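Local coordinates for Ent-copalyl diphosphate synthase (Streptomyces platensis, PDB 5BP8), which is a mainly helical protein of the terpene cyclase class, carrying a region related to the C-terminal domain of squalene-hopene cyclase, at residues A[237-240]-A[241-245]; A[328-331]-A[332-335]; A[458-461]-A[462-465]; A[161-165]-A[166-170]. All blocks are in the same frame, centred on the assembly; numbering follows the deposited sequence. Where two conformers were deposited one is given.

Contact 1: residues A[237-240]-A[241-245]; sequences PGVA and YLRDV
Pro237 opens helix 237-249, and its carbonyl O takes the N-H of Tyr241 at 3.0 Å (O to N). Gly238 is the next acceptor: its O receives Leu242 N at 3.1 Å, and the 170° angle at the hydrogen makes this bond close to straight. Around the same oxygen pack Leu242 CG and, at 3.6 Å, Tyr241 CB, and the tyrosine ring presents its edge to it. The Tyr241 ring itself runs toward helix 221-228, where it touches Pro221 and Thr224, and its OH is hydrogen-bonded to Thr257 O.

Val239 carries the main side-chain contact. Its O binds Arg243 N at 2.9 Å, while CG1, set anti to the backbone N (chi1 171°), lies over one face of the Arg243 guanidinium, 3.4 Å from NE, in the conformer given, one of two deposited for this arginine. In that conformer the arginine runs extended from CG to NE alongside the valine, both pointing the same way. Ala240 ends the series, its O accepting Asp244 N at 2.8 Å; Asp244 OD2 sits 3.3 Å from that O, a pair of two acceptors.

Four successive i to i+4 bonds thus fix a regular alpha-helical first turn, whereas the meeting of a buried valine with an exposed arginine is van der Waals packing without directional bonds, and not the arginine's sole arrangement.

Contact 2: residues A[328-331]-A[332-335]; sequences SLMH and FRRD
Phe332, His331 and Met330 dominate this turn in the loop between helices 307-319 and 349-365. Phe332 N donates to Leu329 O at 3.0 Å, and the ring, with CG beside its own backbone N (chi1 -59°), swings back along 328-331. There its edge meets two carbonyl oxygens: Leu329 O lies in the ring plane, and Ser328 O is 3.6 Å from CE2. Beyond the turn the ring also touches Ser307 of helix 307-319.

His331 contributes through its carbonyl. Arg334, bent at chi2 (-67°), folds back so that NH1 reaches His331 O at 3.0 Å, the oxygen lying in the guanidinium plane and the angle at the hydrogen being 158°. NH1 also donates to Arg333 O at 2.7 Å, so one nitrogen bridges two carbonyls. A water accepts from Arg334 NH2 and returns a weak bond to His331 O; NH2 is also hydrogen-bonded to Gly342 O. The imidazole turns elsewhere, NE2 binding Asp294 O.

Met330, a selenomethionine, receives Arg333 N on its O at 3.1 Å. Its side chain, bent at chi2 and chi3, crosses that of Arg333 at a slant and places SE 3.7 Å from Arg333 NH2, whose salt bridge is with Glu376 of helix 370-386.

Helical backbone angles at 328-331, with two successive i to i+3 bonds, from Phe332 to Leu329 and from Arg333 to Met330, mark a tight helical turn that gives way to extended chain, with Arg334 folded back to bond the carbonyls of His331 and Arg333.

Contact 3: residues A[458-461]-A[462-465]; sequences LLMR and TRTP
This is a helix C-terminus closed by a threonine: helix 449-461 ends at Arg461, and Thr462, the first residue to leave helical backbone angles, folds back onto Leu458. The hydroxyl OG1 donates to Leu458 O at 2.6 Å, approaching at a C=O...donor angle of 147° and tilted 29° from the carbonyl plane. Thr462 N adds a second, weak bond to the same oxygen, so one residue grips this carbonyl twice. The chi1 of 64° explains the reach, since it sets OG1 between the backbone N and the carbonyl carbon. A water bonded to Leu459 O also donates to OG1 at 2.6 Å, carrying the link to the next carbonyl of the helix end.

The other branch packs. Thr462 CG2 comes within 3.8 Å of Leu458 CD1, with the two side chains crossing at a slant, and Thr462 also touches Leu411 and Ala414 of helix 402-416. Such packing between helices is consistent with the alpha-alpha barrel of helical hairpins in the squalene-hopene cyclase C-terminal family, whose sequence range includes both segments. At the exit from the helix, Arg422 NH2 is hydrogen-bonded to Thr462 O.

Past the threonine, Arg463 N makes a weak bond to Met460 O at 3.4 Å. The selenomethionine chain of Met460, bent at chi2 and chi3, runs side by side with that of Arg463, and its CE meets the arginine CD at 3.4 Å. Both residues lean on Val471 of helix 469-484, and Met460 also touches Leu517 of helix 504-518.

Contact 4: residues A[161-165]-A[166-170]; sequences LTSPA and PDLDG
Leu168, from the 3-10 segment 166-168 that comes shortly before helix 171-179, packs against Ser163, the residue that opens an ST turn.

The apolar contacts come first. Leu168 CD2 lies 3.6 Å from Ser163 CB and 3.7 Å from its OG, resting against the base of the serine rather than bonding to it. The other methyl, CD1, approaches Ala165 CB more loosely, at 4.3 Å. The same leucine side chain touches Leu117 in the loop after helix 98-116 and Ala131 of helix 127-144, so it lies between the loop and the helical body, while Ala165 reaches Val121. Between neighbours in sequence, Pro166 CD sits 3.9 Å from Ala165 CB.

The polar contacts are backbone-centred. Leu168 N donates to Ala165 O at 2.9 Å, with an angle of 144° at the hydrogen, the i to i+3 spacing of a 3-10 turn. Asp169 N repeats that spacing with Pro166 O. After it, Asp169 OD1 accepts from Ala171 N at the start of the helix, with Gly170 at the N-cap position between them.

In the ST turn, a chi1 of 173° puts Ser163 OG on the side of the residue's own carbonyl carbon, where Ala165 N can reach it. The hydroxyl has a second tie, a hydrogen bond with Leu117 O, and from Ala165 N it accepts a bond of 3.1 Å at 165°.

Overall arrangement
From the N terminus the chain reaches contact 4 first, in the loop joining helix 127-144 to helix 171-179. Contact 1 follows at the start of helix 237-249, packed on helix 221-228; then contact 2, whose loop meets helices 307-319, 349-365 and 370-386; and last contact 3, where the end of helix 449-461 meets helices 402-416, 422-435 and 469-484. All four are local, formed by adjoining residues, and follow in series; none closes a long loop, nests or crosses another. The nearest pair, contacts 2 and 3, keeps its closest atoms about 16 Å apart, and contacts 1 and 3 lie on opposite sides of the chain's centre.

Contact 1: residues A[237-240]-A[241-245]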
loop_
_atom_site.group_PDB
_atom_site.type_symbol
_atom_site.label_atom_id
_atom_site.label_comp_id
_atom_site.label_asym_id
_atom_site.label_seq_id
_atom_site.Cartn_x
_atom_site.Cartn_y
_atom_site.Cartn_z
ATOM N N PRO A 237 -4.996 -22.321 11.822
ATOM C CA PRO A 237 -3.909 -21.656 11.105
ATOM C C PRO A 237 -3.988 -20.132 11.166
ATOM O O PRO A 237 -2.954 -19.465 11.284
ATOM C CB PRO A 237 -4.073 -22.169 9.671
ATOM C CG PRO A 237 -4.678 -23.521 9.847
ATOM C CD PRO A 237 -5.596 -23.413 11.024
ATOM N N GLY A 238 -5.191 -19.580 11.117
ATOM C CA GLY A 238 -5.330 -18.119 11.181
ATOM C C GLY A 238 -4.790 -17.533 12.466
ATOM O O GLY A 238 -4.307 -16.399 12.492
ATOM N N VAL A 239 -4.905 -18.290 13.558
ATOM C CA VAL A 239 -4.332 -17.875 14.817
ATOM C C VAL A 239 -2.814 -17.793 14.731
ATOM O O VAL A 239 -2.224 -16.844 15.241
ATOM C CB VAL A 239 -4.786 -18.792 15.982
ATOM C CG1 VAL A 239 -4.012 -18.466 17.245
ATOM C CG2 VAL A 239 -6.274 -18.606 16.227
ATOM N N ALA A 240 -2.173 -18.761 14.061
ATOM C CA ALA A 240 -0.736 -18.755 13.901
ATOM C C ALA A 240 -0.290 -17.571 13.042
ATOM O O ALA A 240 0.750 -16.946 13.311
ATOM C CB ALA A 240 -0.267 -20.051 13.255
ATOM N N TYR A 241 -1.059 -17.272 11.996
ATOM C CA TYR A 241 -0.745 -16.087 11.178
ATOM C C TYR A 241 -0.760 -14.815 12.030
ATOM O O TYR A 241 0.218 -14.057 12.024
ATOM C CB TYR A 241 -1.730 -16.001 10.042
ATOM C CG TYR A 241 -1.784 -14.693 9.290
ATOM C CD1 TYR A 241 -0.841 -14.372 8.327
ATOM C CD2 TYR A 241 -2.851 -13.808 9.500
ATOM C CE1 TYR A 241 -0.922 -13.150 7.609
ATOM C CE2 TYR A 241 -2.952 -12.633 8.785
ATOM C CZ TYR A 241 -2.002 -12.304 7.857
ATOM O OH TYR A 241 -2.173 -11.136 7.152
ATOM N N LEU A 242 -1.837 -14.594 12.787
ATOM C CA LEU A 242 -1.935 -13.402 13.648
ATOM C C LEU A 242 -0.795 -13.354 14.662
ATOM O O LEU A 242 -0.173 -12.291 14.865
ATOM C CB LEU A 242 -3.294 -13.325 14.343
ATOM C CG LEU A 242 -4.448 -12.995 13.410
ATOM C CD1 LEU A 242 -5.767 -12.965 14.169
ATOM C CD2 LEU A 242 -4.205 -11.662 12.714
ATOM N N ARG A 243 -0.499 -14.502 15.290
ATOM C CA ARG A 243 0.619 -14.562 16.233
ATOM C C ARG A 243 1.941 -14.200 15.571
ATOM O O ARG A 243 2.717 -13.414 16.118
ATOM C CB ARG A 243 0.696 -15.938 16.907
ATOM C CG ARG A 243 -0.477 -16.182 17.851
ATOM C CD ARG A 243 -0.576 -17.633 18.318
ATOM N NE ARG A 243 -1.502 -17.792 19.441
ATOM C CZ ARG A 243 -1.883 -18.959 19.971
ATOM N NH1 ARG A 243 -1.426 -20.119 19.501
ATOM N NH2 ARG A 243 -2.734 -18.967 20.983
ATOM N N ASP A 244 2.201 -14.777 14.410
ATOM C CA ASP A 244 3.465 -14.511 13.700
ATOM C C ASP A 244 3.599 -13.046 13.325
ATOM O O ASP A 244 4.662 -12.437 13.481
ATOM C CB ASP A 244 3.580 -15.351 12.444
ATOM C CG ASP A 244 3.894 -16.821 12.726
ATOM O OD1 ASP A 244 4.374 -17.144 13.846
ATOM O OD2 ASP A 244 3.645 -17.641 11.819
ATOM N N VAL A 245 2.518 -12.478 12.808
ATOM C CA VAL A 245 2.577 -11.105 12.320
ATOM C C VAL A 245 2.843 -10.138 13.471
ATOM O O VAL A 245 3.748 -9.294 13.392
ATOM C CB VAL A 245 1.293 -10.738 11.560
ATOM C CG1 VAL A 245 1.248 -9.252 11.240
ATOM C CG2 VAL A 245 1.165 -11.561 10.291
#

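Contact 2: residues A[328-331]-A[332-335]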
loop_
_atom_site.group_PDB
_atom_site.type_symbol
_atom_site.label_atom_id
_atom_site.label_comp_id
_atom_site.label_asym_id
_atom_site.label_seq_id
_atom_site.Cartn_x
_atom_site.Cartn_y
_atom_site.Cartn_z
ATOM N N SER A 328 -1.447 -13.229 -20.207
ATOM C CA SER A 328 -2.333 -13.031 -19.069
ATOM C C SER A 328 -2.781 -11.581 -18.914
ATOM O O SER A 328 -3.819 -11.338 -18.320
ATOM C CB SER A 328 -1.689 -13.497 -17.748
ATOM O OG SER A 328 -0.433 -12.858 -17.531
ATOM N N LEU A 329 -1.998 -10.630 -19.415
ATOM C CA LEU A 329 -2.384 -9.216 -19.371
ATOM C C LEU A 329 -3.549 -8.877 -20.304
ATOM O O LEU A 329 -4.251 -7.909 -20.067
ATOM C CB LEU A 329 -1.195 -8.321 -19.688
ATOM C CG LEU A 329 -0.030 -8.379 -18.705
ATOM C CD1 LEU A 329 1.153 -7.572 -19.203
ATOM C CD2 LEU A 329 -0.485 -7.887 -17.331
HETATM N N MSE A 330 -3.771 -9.687 -21.350
HETATM C CA MSE A 330 -4.834 -9.393 -22.332
HETATM C C MSE A 330 -6.231 -9.487 -21.754
HETATM O O MSE A 330 -7.135 -8.815 -22.253
HETATM C CB MSE A 330 -4.669 -10.279 -23.591
HETATM C CG MSE A 330 -3.289 -10.123 -24.234
HETATM SE SE MSE A 330 -2.965 -8.328 -25.004
HETATM C CE MSE A 330 -1.643 -7.730 -23.683
ATOM N N HIS A 331 -6.420 -10.258 -20.675
ATOM C CA HIS A 331 -7.686 -10.348 -19.937
ATOM C C HIS A 331 -8.127 -8.975 -19.455
ATOM O O HIS A 331 -9.313 -8.733 -19.242
ATOM C CB HIS A 331 -7.551 -11.204 -18.650
ATOM C CG HIS A 331 -7.242 -12.649 -18.878
ATOM N ND1 HIS A 331 -8.071 -13.486 -19.594
ATOM C CD2 HIS A 331 -6.221 -13.420 -18.434
ATOM C CE1 HIS A 331 -7.554 -14.703 -19.614
ATOM N NE2 HIS A 331 -6.432 -14.691 -18.914
ATOM N N PHE A 332 -7.157 -8.102 -19.207
ATOM C CA PHE A 332 -7.406 -6.781 -18.615
ATOM C C PHE A 332 -7.479 -5.662 -19.666
ATOM O O PHE A 332 -7.566 -4.461 -19.313
ATOM C CB PHE A 332 -6.286 -6.459 -17.615
ATOM C CG PHE A 332 -6.165 -7.445 -16.497
ATOM C CD1 PHE A 332 -6.863 -7.261 -15.307
ATOM C CD2 PHE A 332 -5.336 -8.547 -16.616
ATOM C CE1 PHE A 332 -6.739 -8.166 -14.265
ATOM C CE2 PHE A 332 -5.203 -9.463 -15.577
ATOM C CZ PHE A 332 -5.911 -9.275 -14.406
ATOM N N ARG A 333 -7.452 -6.021 -20.954
ATOM C CA ARG A 333 -7.551 -5.014 -22.010
ATOM C C ARG A 333 -8.945 -4.403 -22.009
ATOM O O ARG A 333 -9.936 -5.115 -21.924
ATOM C CB ARG A 333 -7.232 -5.627 -23.388
ATOM C CG ARG A 333 -7.178 -4.602 -24.522
ATOM C CD ARG A 333 -7.680 -5.186 -25.839
ATOM N NE ARG A 333 -6.708 -6.090 -26.460
ATOM C CZ ARG A 333 -6.869 -7.407 -26.654
ATOM N NH1 ARG A 333 -7.982 -8.044 -26.284
ATOM N NH2 ARG A 333 -5.896 -8.099 -27.237
ATOM N N ARG A 334 -9.015 -3.077 -22.099
ATOM C CA ARG A 334 -10.278 -2.364 -22.193
ATOM C C ARG A 334 -10.182 -1.425 -23.393
ATOM O O ARG A 334 -9.216 -1.506 -24.166
ATOM C CB ARG A 334 -10.555 -1.594 -20.894
ATOM C CG ARG A 334 -10.563 -2.492 -19.644
ATOM C CD ARG A 334 -11.746 -3.464 -19.671
ATOM N NE ARG A 334 -11.799 -4.364 -18.525
ATOM C CZ ARG A 334 -11.388 -5.633 -18.517
ATOM N NH1 ARG A 334 -10.861 -6.202 -19.592
ATOM N NH2 ARG A 334 -11.484 -6.347 -17.406
ATOM N N ASP A 335 -11.170 -0.550 -23.548
ATOM C CA ASP A 335 -11.203 0.403 -24.679
ATOM C C ASP A 335 -10.306 1.628 -24.450
ATOM O O ASP A 335 -10.711 2.606 -23.854
ATOM C CB ASP A 335 -12.638 0.853 -24.953
ATOM C CG ASP A 335 -12.776 1.643 -26.256
ATOM O OD1 ASP A 335 -11.909 1.522 -27.147
ATOM O OD2 ASP A 335 -13.763 2.387 -26.385
HETATM O O HOH W 1 -11.517 -9.323 -16.704
#

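Contact 3: residues A[458-461]-A[462-465]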
loop_
_atom_site.group_PDB
_atom_site.type_symbol
_atom_site.label_atom_id
_atom_site.label_comp_id
_atom_site.label_asym_id
_atom_site.label_seq_id
_atom_site.Cartn_x
_atom_site.Cartn_y
_atom_site.Cartn_z
ATOM N N LEU A 458 14.165 9.195 -12.070
ATOM C CA LEU A 458 13.547 9.848 -13.217
ATOM C C LEU A 458 14.557 10.727 -13.930
ATOM O O LEU A 458 14.713 10.638 -15.159
ATOM C CB LEU A 458 12.336 10.686 -12.794
ATOM C CG LEU A 458 11.616 11.491 -13.880
ATOM C CD1 LEU A 458 11.305 10.648 -15.100
ATOM C CD2 LEU A 458 10.328 12.118 -13.353
ATOM N N LEU A 459 15.230 11.597 -13.167
ATOM C CA LEU A 459 16.166 12.553 -13.753
ATOM C C LEU A 459 17.365 11.870 -14.408
ATOM O O LEU A 459 17.753 12.238 -15.530
ATOM C CB LEU A 459 16.641 13.557 -12.704
ATOM C CG LEU A 459 15.588 14.539 -12.174
ATOM C CD1 LEU A 459 16.146 15.322 -10.992
ATOM C CD2 LEU A 459 15.111 15.495 -13.254
HETATM N N MSE A 460 17.936 10.881 -13.731
HETATM C CA MSE A 460 19.112 10.177 -14.271
HETATM C C MSE A 460 18.764 9.314 -15.457
HETATM O O MSE A 460 19.480 9.335 -16.495
HETATM C CB MSE A 460 19.831 9.395 -13.181
HETATM C CG MSE A 460 20.424 10.277 -12.094
HETATM SE SE MSE A 460 21.848 11.476 -12.752
HETATM C CE MSE A 460 20.944 12.963 -13.620
ATOM N N ARG A 461 17.679 8.557 -15.366
ATOM C CA ARG A 461 17.353 7.617 -16.438
ATOM C C ARG A 461 16.860 8.294 -17.721
ATOM O O ARG A 461 16.943 7.693 -18.804
ATOM C CB ARG A 461 16.372 6.556 -15.968
ATOM C CG ARG A 461 16.981 5.566 -14.970
ATOM C CD ARG A 461 15.937 4.739 -14.240
ATOM N NE ARG A 461 15.107 3.905 -15.105
ATOM C CZ ARG A 461 14.097 3.147 -14.664
ATOM N NH1 ARG A 461 13.781 3.096 -13.365
ATOM N NH2 ARG A 461 13.393 2.447 -15.516
ATOM N N THR A 462 16.383 9.535 -17.623
ATOM C CA THR A 462 15.834 10.233 -18.789
ATOM C C THR A 462 16.759 11.329 -19.280
ATOM O O THR A 462 16.376 12.124 -20.127
ATOM C CB THR A 462 14.442 10.831 -18.497
ATOM O OG1 THR A 462 14.531 11.842 -17.485
ATOM C CG2 THR A 462 13.474 9.743 -18.091
ATOM N N ARG A 463 17.974 11.363 -18.744
ATOM C CA ARG A 463 18.951 12.378 -19.066
ATOM C C ARG A 463 19.428 12.111 -20.486
ATOM O O ARG A 463 19.512 10.966 -20.892
ATOM C CB ARG A 463 20.115 12.272 -18.087
ATOM C CG ARG A 463 21.124 13.406 -18.108
ATOM C CD ARG A 463 21.949 13.374 -16.824
ATOM N NE ARG A 463 23.344 13.792 -16.998
ATOM C CZ ARG A 463 24.404 12.974 -17.026
ATOM N NH1 ARG A 463 24.267 11.650 -16.903
ATOM N NH2 ARG A 463 25.622 13.487 -17.185
ATOM N N THR A 464 19.689 13.173 -21.236
ATOM C CA THR A 464 20.281 13.045 -22.578
ATOM C C THR A 464 21.503 13.933 -22.691
ATOM O O THR A 464 21.737 14.785 -21.824
ATOM C CB THR A 464 19.277 13.412 -23.694
ATOM O OG1 THR A 464 18.847 14.774 -23.549
ATOM C CG2 THR A 464 18.082 12.478 -23.664
ATOM N N PRO A 465 22.300 13.743 -23.768
ATOM C CA PRO A 465 23.323 14.711 -24.113
ATOM C C PRO A 465 22.786 16.142 -24.124
ATOM O O PRO A 465 23.484 17.051 -23.681
ATOM C CB PRO A 465 23.742 14.275 -25.521
ATOM C CG PRO A 465 23.544 12.792 -25.524
ATOM C CD PRO A 465 22.438 12.495 -24.544
HETATM O O HOH W 2 16.041 13.960 -17.091
#

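Contact 4: residues A[161-165]-A[166-170]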
loop_
_atom_site.group_PDB
_atom_site.type_symbol
_atom_site.label_atom_id
_atom_site.label_comp_id
_atom_site.label_asym_id
_atom_site.label_seq_id
_atom_site.Cartn_x
_atom_site.Cartn_y
_atom_site.Cartn_z
ATOM N N LEU A 161 -22.223 10.923 15.943
ATOM C CA LEU A 161 -21.372 11.532 14.946
ATOM C C LEU A 161 -21.957 11.283 13.561
ATOM O O LEU A 161 -22.502 10.211 13.292
ATOM C CB LEU A 161 -19.986 10.917 15.015
ATOM C CG LEU A 161 -19.194 11.114 16.295
ATOM C CD1 LEU A 161 -17.889 10.351 16.173
ATOM C CD2 LEU A 161 -18.953 12.571 16.588
ATOM N N THR A 162 -21.868 12.281 12.696
ATOM C CA THR A 162 -22.341 12.133 11.326
ATOM C C THR A 162 -21.309 12.694 10.357
ATOM O O THR A 162 -20.419 13.440 10.741
ATOM C CB THR A 162 -23.693 12.869 11.103
ATOM O OG1 THR A 162 -23.472 14.271 11.070
ATOM C CG2 THR A 162 -24.685 12.559 12.203
ATOM N N SER A 163 -21.460 12.352 9.091
ATOM C CA SER A 163 -20.602 12.864 8.064
ATOM C C SER A 163 -21.411 13.132 6.800
ATOM O O SER A 163 -22.245 12.314 6.418
ATOM C CB SER A 163 -19.511 11.852 7.727
ATOM O OG SER A 163 -18.750 12.281 6.593
ATOM N N PRO A 164 -21.134 14.252 6.138
ATOM C CA PRO A 164 -21.730 14.567 4.831
ATOM C C PRO A 164 -21.123 13.809 3.653
ATOM O O PRO A 164 -21.666 13.867 2.537
ATOM C CB PRO A 164 -21.482 16.062 4.694
ATOM C CG PRO A 164 -20.209 16.285 5.437
ATOM C CD PRO A 164 -20.262 15.338 6.615
ATOM N N ALA A 165 -20.020 13.094 3.884
ATOM C CA ALA A 165 -19.285 12.485 2.774
ATOM C C ALA A 165 -20.042 11.306 2.192
ATOM O O ALA A 165 -20.479 10.424 2.923
ATOM C CB ALA A 165 -17.905 12.057 3.217
ATOM N N PRO A 166 -20.213 11.293 0.861
ATOM C CA PRO A 166 -20.892 10.184 0.206
ATOM C C PRO A 166 -20.300 8.827 0.558
ATOM O O PRO A 166 -21.055 7.867 0.773
ATOM C CB PRO A 166 -20.678 10.484 -1.289
ATOM C CG PRO A 166 -20.612 11.971 -1.350
ATOM C CD PRO A 166 -19.910 12.385 -0.081
ATOM N N ASP A 167 -18.971 8.749 0.675
ATOM C CA ASP A 167 -18.317 7.465 1.011
ATOM C C ASP A 167 -18.674 6.975 2.423
ATOM O O ASP A 167 -18.536 5.781 2.736
ATOM C CB ASP A 167 -16.784 7.570 0.904
ATOM C CG ASP A 167 -16.270 7.506 -0.532
ATOM O OD1 ASP A 167 -17.019 7.086 -1.443
ATOM O OD2 ASP A 167 -15.111 7.899 -0.742
ATOM N N LEU A 168 -19.133 7.869 3.288
ATOM C CA LEU A 168 -19.522 7.430 4.605
ATOM C C LEU A 168 -21.024 7.114 4.713
ATOM O O LEU A 168 -21.495 6.778 5.776
ATOM C CB LEU A 168 -19.071 8.439 5.666
ATOM C CG LEU A 168 -17.638 8.161 6.129
ATOM C CD1 LEU A 168 -16.636 8.395 5.009
ATOM C CD2 LEU A 168 -17.302 8.988 7.361
ATOM N N ASP A 169 -21.740 7.198 3.599
ATOM C CA ASP A 169 -23.187 6.994 3.580
ATOM C C ASP A 169 -23.677 5.624 4.127
ATOM O O ASP A 169 -24.686 5.560 4.835
ATOM C CB ASP A 169 -23.701 7.223 2.150
ATOM C CG ASP A 169 -25.109 6.805 1.984
ATOM O OD1 ASP A 169 -25.319 5.709 1.452
ATOM O OD2 ASP A 169 -26.006 7.541 2.435
ATOM N N GLY A 170 -23.022 4.528 3.800
ATOM C CA GLY A 170 -23.459 3.244 4.440
ATOM C C GLY A 170 -24.468 2.391 3.651
ATOM O O GLY A 170 -24.672 1.219 3.964
#